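Local atomic coordinates of dehydrogenase (Chromobacterium violaceum, PDB entry 3Q2I), a protein that probably oxidises a UDP-linked acetamido sugar acid with NAD+ during biosynthesis of a diacetamido-mannuronic acid. Residues E94-E97 and H101-T104; E207-Y212 and L335-L340; G22-N27 and F302-Y307; L141-R146 and N272-W277. One frame throughout, in Å; residues are numbered along the deposited sequence.

Interaction 1: E94-E97 and H101-T104; sequences ECSE and HVMT
Cys95 and Val102 meet without any flat group between them: the contact has no ring face or edge, and the imidazole of His101 is carried on a CB that points away from the helix and meets the ring of His128, with the two planes at about 35°. The setting is a beta-alpha-beta crossover of the NAD-binding Rossmann fold, in which strand 78-81 leads into helix 88-97 and then into strand 101-104, so the last turn of the helix packs against the start of the next strand. Cys95 and Val102 direct their CB atoms at each other. On Val102, CG1 stands opposite the backbone N (chi1 168°), which leaves CG2 as the branch reaching the helix. There it lies 3.3 Å from Cys95 CB, closer than carbons usually come, a tight fit in a buried layer. Cys95 SG, turned anti to its own carbonyl carbon, sits farther off, 4.3 Å from Val102 CG2. Val79 also packs against Cys95, and Leu81 and Leu129 against Val102, closing the layer between helix and sheet. The same methyl brushes a polar neighbour: Ser96 OG, hydrogen-bonded to Ser92 O one turn back in the helix, is 4.2 Å from Val102 CG2.

Interaction 2: E207-Y212 and L335-L340; sequences ESVQAY and LIAMYL
Met338 lies across from Val209 and Ala211; its first two side-chain atoms, CB and CG, carry the contact, and the rest of the chain runs off across the strand. Its CB leaves the helix obliquely to the strand and meets the CB of Ala211 at 4.3 Å. The next atom, Met338 CG, is 4.3 Å from Val209 CG2. Beyond CG the chain stays extended, and SD and CE run on past the strand rather than into it, the side chain being further packed by Val228 and Phe188. Val209 sends a single branch to the helix: with chi1 at -61°, CG2 falls between the backbone N and the carbonyl carbon and comes down on the peptide joining Ala337 to Met338. It is 3.8 Å from Met338 N and 3.9 Å from the CB of Ala337. Small residues permit this closeness, for Ala211 CB reaches the helix backbone itself, 3.6 Å from Met338 O. The segment axes approach to 7.3 Å and cross at -50°. No hydrogen bond joins the two segments, although Ala211 N is bonded to Ser341 OG farther along the helix. Ser208, Gln210 and Tyr212 direct their CB atoms away from the helix and meet a second subunit. A sheet with helices on one side and a neighbouring subunit on the other is characteristic of the C-terminal alpha/beta domain of this oxidoreductase family.

Interaction 3: G22-N27 and F302-Y307; sequences GRIANN and FGHPLY. With NAI (1,4-dihydronicotinamide adenine dinucleotide), chain B.
Asn27 of helix 25-34 faces His304, the first residue of helix 304-315, with their CA atoms 6.5 Å apart; the N-cap position of the second helix is taken by Gly303 with a positive phi of 71°. At the cofactor, Arg23 N donates to NAI O2A at 2.9 Å and Ile24 N to NAI O2N, both nearly straight at 176° and 171°. Gly22, lacking a side chain, lets its CA approach NAI O5B to 3.4 Å. Ile24 CG2 lies over one face of the nicotinamide ring, 3.7 Å from NAI C4N, and that same methyl is 4.2 Å from His304 CE1. Over one face of the imidazole stands Asn27 CB in a CH-pi contact, 4.1 Å from the ring centroid and offset toward ND1 and CG. The cofactor's carboxamide reaches the ring obliquely, NAI N7N being 3.9 Å from His304 CE1. Glu105 probably sets the ring's rotation, since its OE1 is hydrogen-bonded to His304 NE2 while its OE2 holds the cofactor. The glycine-rich turn with backbone amides on phosphate is that of a Rossmann dinucleotide-binding site, here completed by a residue of the C-terminal part of the chain.

Interaction 4: L141-R146 and N272-W277; sequences LQLLKR and NEIQHW
Leu143 and Leu144 of helix 139-149 face Ile274 and Trp277 of strand 273-279, the segment axes lying 10.6 Å apart at closest with an angle of 48° between their directions. The strand is the outermost on its side of the mixed sheet of the C-terminal alpha/beta domain, and two classic beta bulges, at Asn272-Glu273 and Gln275-His276, interrupt its pairing. Leu143 splits its contacts. Its CD1 meets Ile274 CD1 at 3.9 Å, the two side chains crossing at about a right angle, while its CB approaches Trp277 CH2 obliquely, also at 3.9 Å. The indole is extended toward the helix by a chi1 of -167°, so that the far corner of its six-membered ring leads; Leu143 O lies at its edge, in the ring plane. Leu144 CD2 touches the neighbouring ring atom, Trp277 CZ3, at 4.2 Å. Ile289 packs on Leu143, Ile274 and Trp277 alike. At the other end of the indole, Trp277 NE1 is hydrogen-bonded to Asp286 OD1, which helps fix the ring's rotation.

Interaction 1 lies within the Rossmann part, and interaction 3 joins that part to helix 304-315 of the C-terminal range; the two touch, Met103 SD meeting Tyr307 CE1 at 4.0 Å. Interactions 2 and 4 lie about 26 Å apart between centres, on the same mixed sheet, where helices 325-344 and 139-149 meet different strands. Along the chain, the loop closed by 22-27 and 302-307 encloses interactions 1 and 4, whereas interaction 2 alternates with both 3 and 4. Helix 304-315 thus returns to the cofactor-binding part, bearing on both strand 101-104 and the cofactor turn, whereas helix 325-344 packs on the C-terminal sheet, whose other face meets a neighbouring subunit.

Interaction 1: E94-E97 and H101-T104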
loop_
_atom_site.group_PDB
_atom_site.type_symbol
_atom_site.label_atom_id
_atom_site.label_comp_id
_atom_site.label_asym_id
_atom_site.label_seq_id
_atom_site.Cartn_x
_atom_site.Cartn_y
_atom_site.Cartn_z
ATOM N N GLU A 94 -22.000 4.212 32.785
ATOM C CA GLU A 94 -22.244 4.535 34.210
ATOM C C GLU A 94 -23.644 4.073 34.647
ATOM O O GLU A 94 -23.757 3.399 35.706
ATOM C CB GLU A 94 -22.094 6.038 34.446
ATOM C CG GLU A 94 -21.954 6.344 35.952
ATOM C CD GLU A 94 -21.857 7.833 36.256
ATOM O OE1 GLU A 94 -22.033 8.159 37.450
ATOM O OE2 GLU A 94 -21.683 8.696 35.349
ATOM N N CYS A 95 -24.670 4.379 33.845
ATOM C CA CYS A 95 -26.040 3.865 34.076
ATOM C C CYS A 95 -26.072 2.347 34.188
ATOM O O CYS A 95 -26.632 1.786 35.143
ATOM C CB CYS A 95 -27.029 4.328 33.006
ATOM S SG CYS A 95 -27.291 6.103 32.987
ATOM N N SER A 96 -25.476 1.652 33.217
ATOM C CA SER A 96 -25.480 0.206 33.255
ATOM C C SER A 96 -24.814 -0.322 34.511
ATOM O O SER A 96 -25.335 -1.251 35.163
ATOM C CB SER A 96 -24.760 -0.404 32.056
ATOM O OG SER A 96 -25.428 -0.093 30.864
ATOM N N GLU A 97 -23.655 0.244 34.840
ATOM C CA GLU A 97 -22.905 -0.216 35.993
ATOM C C GLU A 97 -23.628 0.085 37.322
ATOM O O GLU A 97 -23.317 -0.547 38.320
ATOM C CB GLU A 97 -21.504 0.384 35.982
ATOM C CG GLU A 97 -20.677 -0.207 34.845
ATOM C CD GLU A 97 -19.286 0.356 34.749
ATOM O OE1 GLU A 97 -18.943 1.328 35.463
ATOM O OE2 GLU A 97 -18.535 -0.186 33.915
ATOM N N HIS A 101 -31.466 0.039 33.041
ATOM C CA HIS A 101 -31.710 0.107 31.599
ATOM C C HIS A 101 -31.494 1.518 31.082
ATOM O O HIS A 101 -31.712 2.517 31.796
ATOM C CB HIS A 101 -33.160 -0.306 31.296
ATOM C CG HIS A 101 -33.563 -1.594 31.934
ATOM N ND1 HIS A 101 -33.064 -2.817 31.537
ATOM C CD2 HIS A 101 -34.423 -1.853 32.954
ATOM C CE1 HIS A 101 -33.645 -3.779 32.231
ATOM N NE2 HIS A 101 -34.453 -3.218 33.116
ATOM N N VAL A 102 -30.974 1.595 29.854
ATOM C CA VAL A 102 -30.594 2.881 29.269
ATOM C C VAL A 102 -31.327 3.043 27.953
ATOM O O VAL A 102 -31.459 2.097 27.153
ATOM C CB VAL A 102 -29.066 2.904 29.023
ATOM C CG1 VAL A 102 -28.695 4.141 28.135
ATOM C CG2 VAL A 102 -28.303 2.921 30.320
ATOM N N MET A 103 -31.816 4.248 27.676
ATOM C CA MET A 103 -32.321 4.558 26.349
ATOM C C MET A 103 -31.450 5.711 25.866
ATOM O O MET A 103 -31.483 6.776 26.470
ATOM C CB MET A 103 -33.764 5.108 26.389
ATOM C CG MET A 103 -34.248 5.570 25.014
ATOM S SD MET A 103 -35.753 6.602 25.094
ATOM C CE MET A 103 -36.469 5.616 26.384
ATOM N N THR A 104 -30.637 5.512 24.831
ATOM C CA THR A 104 -29.758 6.608 24.404
ATOM C C THR A 104 -30.330 7.219 23.135
ATOM O O THR A 104 -30.841 6.518 22.254
ATOM C CB THR A 104 -28.286 6.127 24.148
ATOM O OG1 THR A 104 -27.533 7.279 23.702
ATOM C CG2 THR A 104 -28.298 5.049 23.039
#

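Interaction 2: E207-Y212 and L335-L340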
loop_
_atom_site.group_PDB
_atom_site.type_symbol
_atom_site.label_atom_id
_atom_site.label_comp_id
_atom_site.label_asym_id
_atom_site.label_seq_id
_atom_site.Cartn_x
_atom_site.Cartn_y
_atom_site.Cartn_z
ATOM N N GLU A 207 -20.843 -4.674 2.375
ATOM C CA GLU A 207 -19.510 -5.252 2.232
ATOM C C GLU A 207 -18.425 -4.198 2.420
ATOM O O GLU A 207 -17.539 -4.385 3.248
ATOM C CB GLU A 207 -19.345 -5.851 0.825
ATOM C CG GLU A 207 -17.999 -6.559 0.696
ATOM C CD GLU A 207 -17.898 -7.359 -0.570
ATOM O OE1 GLU A 207 -17.167 -6.950 -1.484
ATOM O OE2 GLU A 207 -18.624 -8.362 -0.686
ATOM N N SER A 208 -18.584 -3.033 1.771
ATOM C CA SER A 208 -17.517 -2.009 1.865
ATOM C C SER A 208 -18.092 -0.656 1.440
ATOM O O SER A 208 -19.169 -0.611 0.787
ATOM C CB SER A 208 -16.272 -2.400 1.057
ATOM O OG SER A 208 -16.558 -2.421 -0.354
ATOM N N VAL A 209 -17.366 0.397 1.806
ATOM C CA VAL A 209 -17.717 1.737 1.354
ATOM C C VAL A 209 -16.469 2.448 0.863
ATOM O O VAL A 209 -15.342 2.147 1.277
ATOM C CB VAL A 209 -18.353 2.554 2.515
ATOM C CG1 VAL A 209 -19.634 1.874 3.012
ATOM C CG2 VAL A 209 -17.349 2.758 3.661
ATOM N N GLN A 210 -16.705 3.500 0.046
ATOM C CA GLN A 210 -15.644 4.435 -0.375
ATOM C C GLN A 210 -16.228 5.840 -0.263
ATOM O O GLN A 210 -17.251 6.110 -0.895
ATOM C CB GLN A 210 -15.327 4.221 -1.865
ATOM C CG GLN A 210 -14.799 2.840 -2.115
ATOM C CD GLN A 210 -14.890 2.410 -3.589
ATOM O OE1 GLN A 210 -14.189 1.504 -4.013
ATOM N NE2 GLN A 210 -15.767 3.054 -4.358
ATOM N N ALA A 211 -15.631 6.725 0.523
ATOM C CA ALA A 211 -16.282 7.990 0.865
ATOM C C ALA A 211 -15.385 9.200 0.617
ATOM O O ALA A 211 -14.154 9.067 0.617
ATOM C CB ALA A 211 -16.855 7.974 2.279
ATOM N N TYR A 212 -16.016 10.356 0.329
ATOM C CA TYR A 212 -15.341 11.647 0.376
ATOM C C TYR A 212 -16.212 12.518 1.298
ATOM O O TYR A 212 -17.436 12.451 1.232
ATOM C CB TYR A 212 -15.313 12.398 -0.970
ATOM C CG TYR A 212 -14.469 11.789 -2.056
ATOM C CD1 TYR A 212 -13.117 12.069 -2.116
ATOM C CD2 TYR A 212 -15.065 11.092 -3.096
ATOM C CE1 TYR A 212 -12.341 11.495 -3.109
ATOM C CE2 TYR A 212 -14.293 10.559 -4.131
ATOM C CZ TYR A 212 -12.953 10.828 -4.147
ATOM O OH TYR A 212 -12.143 10.266 -5.120
ATOM N N LEU A 335 -21.092 4.311 9.700
ATOM C CA LEU A 335 -20.654 5.681 9.819
ATOM C C LEU A 335 -19.157 5.690 10.033
ATOM O O LEU A 335 -18.439 6.506 9.432
ATOM C CB LEU A 335 -21.352 6.379 11.008
ATOM C CG LEU A 335 -22.828 6.726 10.832
ATOM C CD1 LEU A 335 -23.362 7.131 12.207
ATOM C CD2 LEU A 335 -22.951 7.857 9.831
ATOM N N ILE A 336 -18.678 4.787 10.911
ATOM C CA ILE A 336 -17.235 4.793 11.261
ATOM C C ILE A 336 -16.471 4.300 10.028
ATOM O O ILE A 336 -15.424 4.928 9.727
ATOM C CB ILE A 336 -16.930 3.885 12.494
ATOM C CG1 ILE A 336 -17.652 4.507 13.709
ATOM C CG2 ILE A 336 -15.427 3.764 12.695
ATOM C CD1 ILE A 336 -17.143 5.880 14.126
ATOM N N ALA A 337 -17.012 3.354 9.253
ATOM C CA ALA A 337 -16.282 2.946 8.035
ATOM C C ALA A 337 -16.247 4.093 7.012
ATOM O O ALA A 337 -15.185 4.315 6.382
ATOM C CB ALA A 337 -16.981 1.759 7.391
ATOM N N MET A 338 -17.347 4.844 6.882
ATOM C CA MET A 338 -17.399 5.997 5.959
ATOM C C MET A 338 -16.375 7.045 6.440
ATOM O O MET A 338 -15.640 7.606 5.608
ATOM C CB MET A 338 -18.798 6.668 5.926
ATOM C CG MET A 338 -19.885 5.721 5.470
ATOM S SD MET A 338 -21.461 6.637 5.596
ATOM C CE MET A 338 -22.549 5.465 4.814
ATOM N N TYR A 339 -16.324 7.320 7.745
ATOM C CA TYR A 339 -15.351 8.298 8.274
ATOM C C TYR A 339 -13.896 7.890 8.102
ATOM O O TYR A 339 -13.089 8.724 7.703
ATOM C CB TYR A 339 -15.714 8.725 9.712
ATOM C CG TYR A 339 -16.883 9.682 9.843
ATOM C CD1 TYR A 339 -17.537 10.204 8.727
ATOM C CD2 TYR A 339 -17.316 10.055 11.115
ATOM C CE1 TYR A 339 -18.615 11.121 8.877
ATOM C CE2 TYR A 339 -18.342 10.996 11.271
ATOM C CZ TYR A 339 -18.965 11.529 10.148
ATOM O OH TYR A 339 -20.011 12.468 10.275
ATOM N N LEU A 340 -13.601 6.617 8.341
ATOM C CA LEU A 340 -12.236 6.124 8.085
ATOM C C LEU A 340 -11.931 6.216 6.581
ATOM O O LEU A 340 -10.829 6.581 6.195
ATOM C CB LEU A 340 -12.125 4.676 8.546
ATOM C CG LEU A 340 -12.141 4.508 10.066
ATOM C CD1 LEU A 340 -12.384 3.030 10.374
ATOM C CD2 LEU A 340 -10.823 5.044 10.643
#

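Interaction 3: G22-N27 and F302-Y307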
loop_
_atom_site.group_PDB
_atom_site.type_symbol
_atom_site.label_atom_id
_atom_site.label_comp_id
_atom_site.label_asym_id
_atom_site.label_seq_id
_atom_site.Cartn_x
_atom_site.Cartn_y
_atom_site.Cartn_z
ATOM N N GLY A 22 -32.212 19.533 26.943
ATOM C CA GLY A 22 -32.169 20.460 25.801
ATOM C C GLY A 22 -33.281 20.310 24.786
ATOM O O GLY A 22 -34.436 19.981 25.110
ATOM N N ARG A 23 -32.931 20.539 23.520
ATOM C CA ARG A 23 -33.860 20.542 22.427
ATOM C C ARG A 23 -34.665 19.262 22.268
ATOM O O ARG A 23 -35.917 19.330 22.254
ATOM C CB ARG A 23 -33.146 20.989 21.127
ATOM C CG ARG A 23 -34.042 21.382 19.961
ATOM C CD ARG A 23 -33.195 21.837 18.756
ATOM N NE ARG A 23 -32.226 22.851 19.162
ATOM C CZ ARG A 23 -31.113 23.176 18.502
ATOM N NH1 ARG A 23 -30.743 22.551 17.372
ATOM N NH2 ARG A 23 -30.359 24.151 19.000
ATOM N N ILE A 24 -34.028 18.083 22.107
ATOM C CA ILE A 24 -34.891 16.921 21.815
ATOM C C ILE A 24 -35.537 16.415 23.112
ATOM O O ILE A 24 -36.485 15.640 23.037
ATOM C CB ILE A 24 -34.254 15.636 21.156
ATOM C CG1 ILE A 24 -32.814 15.415 21.548
ATOM C CG2 ILE A 24 -34.911 15.229 19.804
ATOM C CD1 ILE A 24 -32.585 15.438 23.005
ATOM N N ALA A 25 -35.028 16.811 24.269
ATOM C CA ALA A 25 -35.719 16.393 25.481
ATOM C C ALA A 25 -37.175 16.868 25.404
ATOM O O ALA A 25 -38.084 16.217 25.933
ATOM C CB ALA A 25 -35.052 16.963 26.696
ATOM N N ASN A 26 -37.421 18.011 24.766
ATOM C CA ASN A 26 -38.822 18.407 24.542
ATOM C C ASN A 26 -39.700 17.302 23.935
ATOM O O ASN A 26 -40.837 17.044 24.364
ATOM C CB ASN A 26 -38.802 19.674 23.670
ATOM C CG ASN A 26 -40.172 20.200 23.360
ATOM O OD1 ASN A 26 -40.868 20.749 24.230
ATOM N ND2 ASN A 26 -40.555 20.081 22.097
ATOM N N ASN A 27 -39.188 16.592 22.932
ATOM C CA ASN A 27 -39.945 15.532 22.288
ATOM C C ASN A 27 -40.141 14.310 23.188
ATOM O O ASN A 27 -41.100 13.557 23.001
ATOM C CB ASN A 27 -39.232 14.996 21.031
ATOM C CG ASN A 27 -39.060 16.047 19.978
ATOM O OD1 ASN A 27 -39.538 15.901 18.853
ATOM N ND2 ASN A 27 -38.333 17.088 20.315
ATOM N N PHE A 302 -46.480 9.447 15.631
ATOM C CA PHE A 302 -45.303 8.868 14.987
ATOM C C PHE A 302 -44.113 9.459 15.723
ATOM O O PHE A 302 -44.267 10.287 16.634
ATOM C CB PHE A 302 -45.225 9.279 13.512
ATOM C CG PHE A 302 -46.090 8.453 12.591
ATOM C CD1 PHE A 302 -45.710 7.158 12.228
ATOM C CD2 PHE A 302 -47.263 8.989 12.055
ATOM C CE1 PHE A 302 -46.487 6.404 11.362
ATOM C CE2 PHE A 302 -48.063 8.225 11.194
ATOM C CZ PHE A 302 -47.669 6.939 10.836
ATOM N N GLY A 303 -42.910 9.062 15.323
ATOM C CA GLY A 303 -41.769 9.659 15.961
ATOM C C GLY A 303 -41.658 9.144 17.375
ATOM O O GLY A 303 -41.840 7.954 17.648
ATOM N N HIS A 304 -41.266 10.046 18.261
ATOM C CA HIS A 304 -40.915 9.662 19.624
ATOM C C HIS A 304 -42.043 8.961 20.384
ATOM O O HIS A 304 -41.802 8.004 21.112
ATOM C CB HIS A 304 -40.334 10.807 20.422
ATOM C CG HIS A 304 -38.912 11.122 20.051
ATOM N ND1 HIS A 304 -38.577 11.767 18.879
ATOM C CD2 HIS A 304 -37.755 10.919 20.725
ATOM C CE1 HIS A 304 -37.260 11.923 18.834
ATOM N NE2 HIS A 304 -36.737 11.395 19.926
ATOM N N PRO A 305 -43.285 9.429 20.214
ATOM C CA PRO A 305 -44.348 8.753 20.976
ATOM C C PRO A 305 -44.490 7.260 20.701
ATOM O O PRO A 305 -44.619 6.472 21.651
ATOM C CB PRO A 305 -45.608 9.575 20.601
ATOM C CG PRO A 305 -45.055 10.953 20.394
ATOM C CD PRO A 305 -43.742 10.706 19.632
ATOM N N LEU A 306 -44.439 6.866 19.432
ATOM C CA LEU A 306 -44.482 5.472 19.027
ATOM C C LEU A 306 -43.262 4.730 19.550
ATOM O O LEU A 306 -43.374 3.603 20.015
ATOM C CB LEU A 306 -44.489 5.393 17.511
ATOM C CG LEU A 306 -45.615 4.718 16.750
ATOM C CD1 LEU A 306 -45.301 4.735 15.248
ATOM C CD2 LEU A 306 -45.851 3.318 17.342
ATOM N N TYR A 307 -42.083 5.355 19.473
ATOM C CA TYR A 307 -40.884 4.728 19.990
ATOM C C TYR A 307 -41.095 4.361 21.442
ATOM O O TYR A 307 -40.739 3.270 21.917
ATOM C CB TYR A 307 -39.668 5.688 19.888
ATOM C CG TYR A 307 -38.394 4.981 20.255
ATOM C CD1 TYR A 307 -37.828 5.103 21.527
ATOM C CD2 TYR A 307 -37.814 4.124 19.335
ATOM C CE1 TYR A 307 -36.687 4.394 21.864
ATOM C CE2 TYR A 307 -36.671 3.412 19.677
ATOM C CZ TYR A 307 -36.122 3.555 20.927
ATOM O OH TYR A 307 -35.009 2.783 21.223
HETATM P PA NAI B . -28.855 20.372 23.194
HETATM O O1A NAI B . -27.563 21.079 23.147
HETATM O O2A NAI B . -30.197 21.173 22.888
HETATM O O5B NAI B . -29.112 19.634 24.567
HETATM C C5B NAI B . -27.978 19.715 25.384
HETATM C C4B NAI B . -28.392 19.356 26.804
HETATM O O4B NAI B . -27.477 18.486 27.492
HETATM C C3B NAI B . -28.174 20.770 27.346
HETATM O O3B NAI B . -29.329 21.219 28.069
HETATM C C2B NAI B . -26.842 20.699 28.111
HETATM O O2B NAI B . -26.725 21.628 29.181
HETATM C C1B NAI B . -26.968 19.244 28.621
HETATM N N9A NAI B . -25.728 18.688 29.110
HETATM C C8A NAI B . -24.494 18.775 28.510
HETATM N N7A NAI B . -23.641 18.087 29.215
HETATM C C5A NAI B . -24.280 17.436 30.245
HETATM C C6A NAI B . -23.887 16.596 31.307
HETATM N N6A NAI B . -22.584 16.177 31.470
HETATM N N1A NAI B . -24.823 16.187 32.181
HETATM C C2A NAI B . -26.070 16.589 32.044
HETATM N N3A NAI B . -26.516 17.384 31.074
HETATM C C4A NAI B . -25.619 17.842 30.175
HETATM O O3 NAI B . -28.787 19.172 22.148
HETATM P PN NAI B . -29.944 18.367 21.512
HETATM O O1N NAI B . -30.262 18.871 20.132
HETATM O O2N NAI B . -31.165 18.136 22.435
HETATM O O5D NAI B . -29.295 16.951 21.039
HETATM C C5D NAI B . -29.258 16.078 22.144
HETATM C C4D NAI B . -28.969 14.645 21.706
HETATM O O4D NAI B . -30.134 14.246 20.964
HETATM C C3D NAI B . -27.817 14.501 20.671
HETATM O O3D NAI B . -27.237 13.215 20.899
HETATM C C2D NAI B . -28.542 14.470 19.321
HETATM O O2D NAI B . -27.854 13.681 18.354
HETATM C C1D NAI B . -29.895 13.773 19.651
HETATM N N1N NAI B . -30.958 14.138 18.742
HETATM C C2N NAI B . -31.681 13.190 18.183
HETATM C C3N NAI B . -32.676 13.468 17.238
HETATM C C7N NAI B . -33.503 12.395 16.643
HETATM O O7N NAI B . -34.060 12.449 15.562
HETATM N N7N NAI B . -33.683 11.223 17.322
HETATM C C4N NAI B . -32.810 14.810 16.827
HETATM C C5N NAI B . -32.102 15.776 17.520
HETATM C C6N NAI B . -31.171 15.430 18.467
#

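Interaction 4: L141-R146 and N272-W277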
loop_
_atom_site.group_PDB
_atom_site.type_symbol
_atom_site.label_atom_id
_atom_site.label_comp_id
_atom_site.label_asym_id
_atom_site.label_seq_id
_atom_site.Cartn_x
_atom_site.Cartn_y
_atom_site.Cartn_z
ATOM N N LEU A 141 -41.525 4.402 5.211
ATOM C CA LEU A 141 -40.367 3.540 5.511
ATOM C C LEU A 141 -40.830 2.157 5.929
ATOM O O LEU A 141 -40.243 1.173 5.518
ATOM C CB LEU A 141 -39.484 4.168 6.591
ATOM C CG LEU A 141 -38.773 5.428 6.081
ATOM C CD1 LEU A 141 -37.858 6.003 7.136
ATOM C CD2 LEU A 141 -38.005 5.167 4.770
ATOM N N GLN A 142 -41.969 2.077 6.630
ATOM C CA GLN A 142 -42.619 0.785 6.849
ATOM C C GLN A 142 -43.082 0.047 5.610
ATOM O O GLN A 142 -42.844 -1.155 5.486
ATOM C CB GLN A 142 -43.752 0.952 7.867
ATOM C CG GLN A 142 -43.224 1.049 9.294
ATOM C CD GLN A 142 -42.473 -0.191 9.772
ATOM O OE1 GLN A 142 -43.000 -1.289 9.686
ATOM N NE2 GLN A 142 -41.238 -0.027 10.272
ATOM N N LEU A 143 -43.698 0.736 4.656
ATOM C CA LEU A 143 -44.037 0.054 3.418
ATOM C C LEU A 143 -42.819 -0.475 2.666
ATOM O O LEU A 143 -42.853 -1.572 2.127
ATOM C CB LEU A 143 -44.812 0.977 2.461
ATOM C CG LEU A 143 -46.322 1.048 2.714
ATOM C CD1 LEU A 143 -46.953 2.233 1.938
ATOM C CD2 LEU A 143 -46.882 -0.260 2.228
ATOM N N LEU A 144 -41.792 0.369 2.535
ATOM C CA LEU A 144 -40.518 -0.056 1.971
ATOM C C LEU A 144 -40.020 -1.290 2.710
ATOM O O LEU A 144 -39.635 -2.275 2.078
ATOM C CB LEU A 144 -39.460 1.054 2.141
ATOM C CG LEU A 144 -39.358 2.096 1.033
ATOM C CD1 LEU A 144 -38.360 3.180 1.409
ATOM C CD2 LEU A 144 -39.041 1.452 -0.311
ATOM N N LYS A 145 -39.982 -1.232 4.037
ATOM C CA LYS A 145 -39.490 -2.396 4.766
ATOM C C LYS A 145 -40.311 -3.660 4.461
ATOM O O LYS A 145 -39.777 -4.762 4.259
ATOM C CB LYS A 145 -39.432 -2.121 6.268
ATOM C CG LYS A 145 -38.908 -3.309 7.081
ATOM C CD LYS A 145 -37.406 -3.612 6.867
ATOM C CE LYS A 145 -36.890 -4.677 7.854
ATOM N NZ LYS A 145 -35.457 -5.069 7.656
ATOM N N ARG A 146 -41.630 -3.492 4.449
ATOM C CA ARG A 146 -42.501 -4.602 4.091
ATOM C C ARG A 146 -42.225 -5.145 2.691
ATOM O O ARG A 146 -42.152 -6.365 2.475
ATOM C CB ARG A 146 -43.962 -4.193 4.316
ATOM C CG ARG A 146 -44.330 -4.210 5.783
ATOM C CD ARG A 146 -45.678 -3.531 6.084
ATOM N NE ARG A 146 -46.786 -4.107 5.317
ATOM C CZ ARG A 146 -47.886 -3.441 4.972
ATOM N NH1 ARG A 146 -48.047 -2.173 5.321
ATOM N NH2 ARG A 146 -48.833 -4.041 4.262
ATOM N N ASN A 272 -40.955 11.319 2.655
ATOM C CA ASN A 272 -42.364 11.415 3.091
ATOM C C ASN A 272 -43.354 11.303 1.925
ATOM O O ASN A 272 -44.583 11.235 2.146
ATOM C CB ASN A 272 -42.534 12.743 3.828
ATOM C CG ASN A 272 -42.181 13.947 2.967
ATOM O OD1 ASN A 272 -41.006 14.228 2.697
ATOM N ND2 ASN A 272 -43.202 14.684 2.527
ATOM N N GLU A 273 -42.854 11.204 0.697
ATOM C CA GLU A 273 -43.730 11.120 -0.475
ATOM C C GLU A 273 -43.355 9.959 -1.373
ATOM O O GLU A 273 -42.284 9.957 -1.992
ATOM C CB GLU A 273 -43.635 12.432 -1.264
ATOM C CG GLU A 273 -44.612 12.596 -2.424
ATOM C CD GLU A 273 -44.178 13.713 -3.380
ATOM O OE1 GLU A 273 -44.832 13.909 -4.428
ATOM O OE2 GLU A 273 -43.168 14.394 -3.104
ATOM N N ILE A 274 -44.244 8.977 -1.479
ATOM C CA ILE A 274 -44.011 7.908 -2.431
ATOM C C ILE A 274 -44.202 8.411 -3.839
ATOM O O ILE A 274 -45.317 8.713 -4.259
ATOM C CB ILE A 274 -44.820 6.638 -2.146
ATOM C CG1 ILE A 274 -44.432 6.089 -0.765
ATOM C CG2 ILE A 274 -44.545 5.571 -3.223
ATOM C CD1 ILE A 274 -45.297 4.954 -0.299
ATOM N N GLN A 275 -43.101 8.497 -4.580
ATOM C CA GLN A 275 -43.066 9.139 -5.906
ATOM C C GLN A 275 -43.034 8.128 -7.047
ATOM O O GLN A 275 -43.406 8.428 -8.175
ATOM C CB GLN A 275 -41.835 10.048 -5.993
ATOM C CG GLN A 275 -41.934 11.231 -5.084
ATOM C CD GLN A 275 -40.685 12.089 -5.116
ATOM O OE1 GLN A 275 -39.635 11.620 -5.549
ATOM N NE2 GLN A 275 -40.772 13.319 -4.609
ATOM N N HIS A 276 -42.565 6.915 -6.784
ATOM C CA HIS A 276 -42.478 5.924 -7.833
ATOM C C HIS A 276 -42.581 4.573 -7.154
ATOM O O HIS A 276 -41.921 4.364 -6.137
ATOM C CB HIS A 276 -41.168 6.001 -8.612
ATOM C CG HIS A 276 -41.175 5.138 -9.837
ATOM N ND1 HIS A 276 -41.750 5.553 -11.024
ATOM C CD2 HIS A 276 -40.661 3.913 -10.084
ATOM C CE1 HIS A 276 -41.611 4.606 -11.936
ATOM N NE2 HIS A 276 -40.961 3.598 -11.389
ATOM N N TRP A 277 -43.466 3.706 -7.645
ATOM C CA TRP A 277 -43.824 2.484 -6.944
ATOM C C TRP A 277 -44.266 1.390 -7.911
ATOM O O TRP A 277 -45.469 1.229 -8.190
ATOM C CB TRP A 277 -44.882 2.755 -5.853
ATOM C CG TRP A 277 -45.065 1.596 -4.879
ATOM C CD1 TRP A 277 -45.921 0.541 -5.022
ATOM C CD2 TRP A 277 -44.408 1.412 -3.618
ATOM N NE1 TRP A 277 -45.803 -0.311 -3.950
ATOM C CE2 TRP A 277 -44.894 0.211 -3.063
ATOM C CE3 TRP A 277 -43.421 2.128 -2.932
ATOM C CZ2 TRP A 277 -44.428 -0.298 -1.833
ATOM C CZ3 TRP A 277 -42.961 1.625 -1.725
ATOM C CH2 TRP A 277 -43.473 0.435 -1.182
#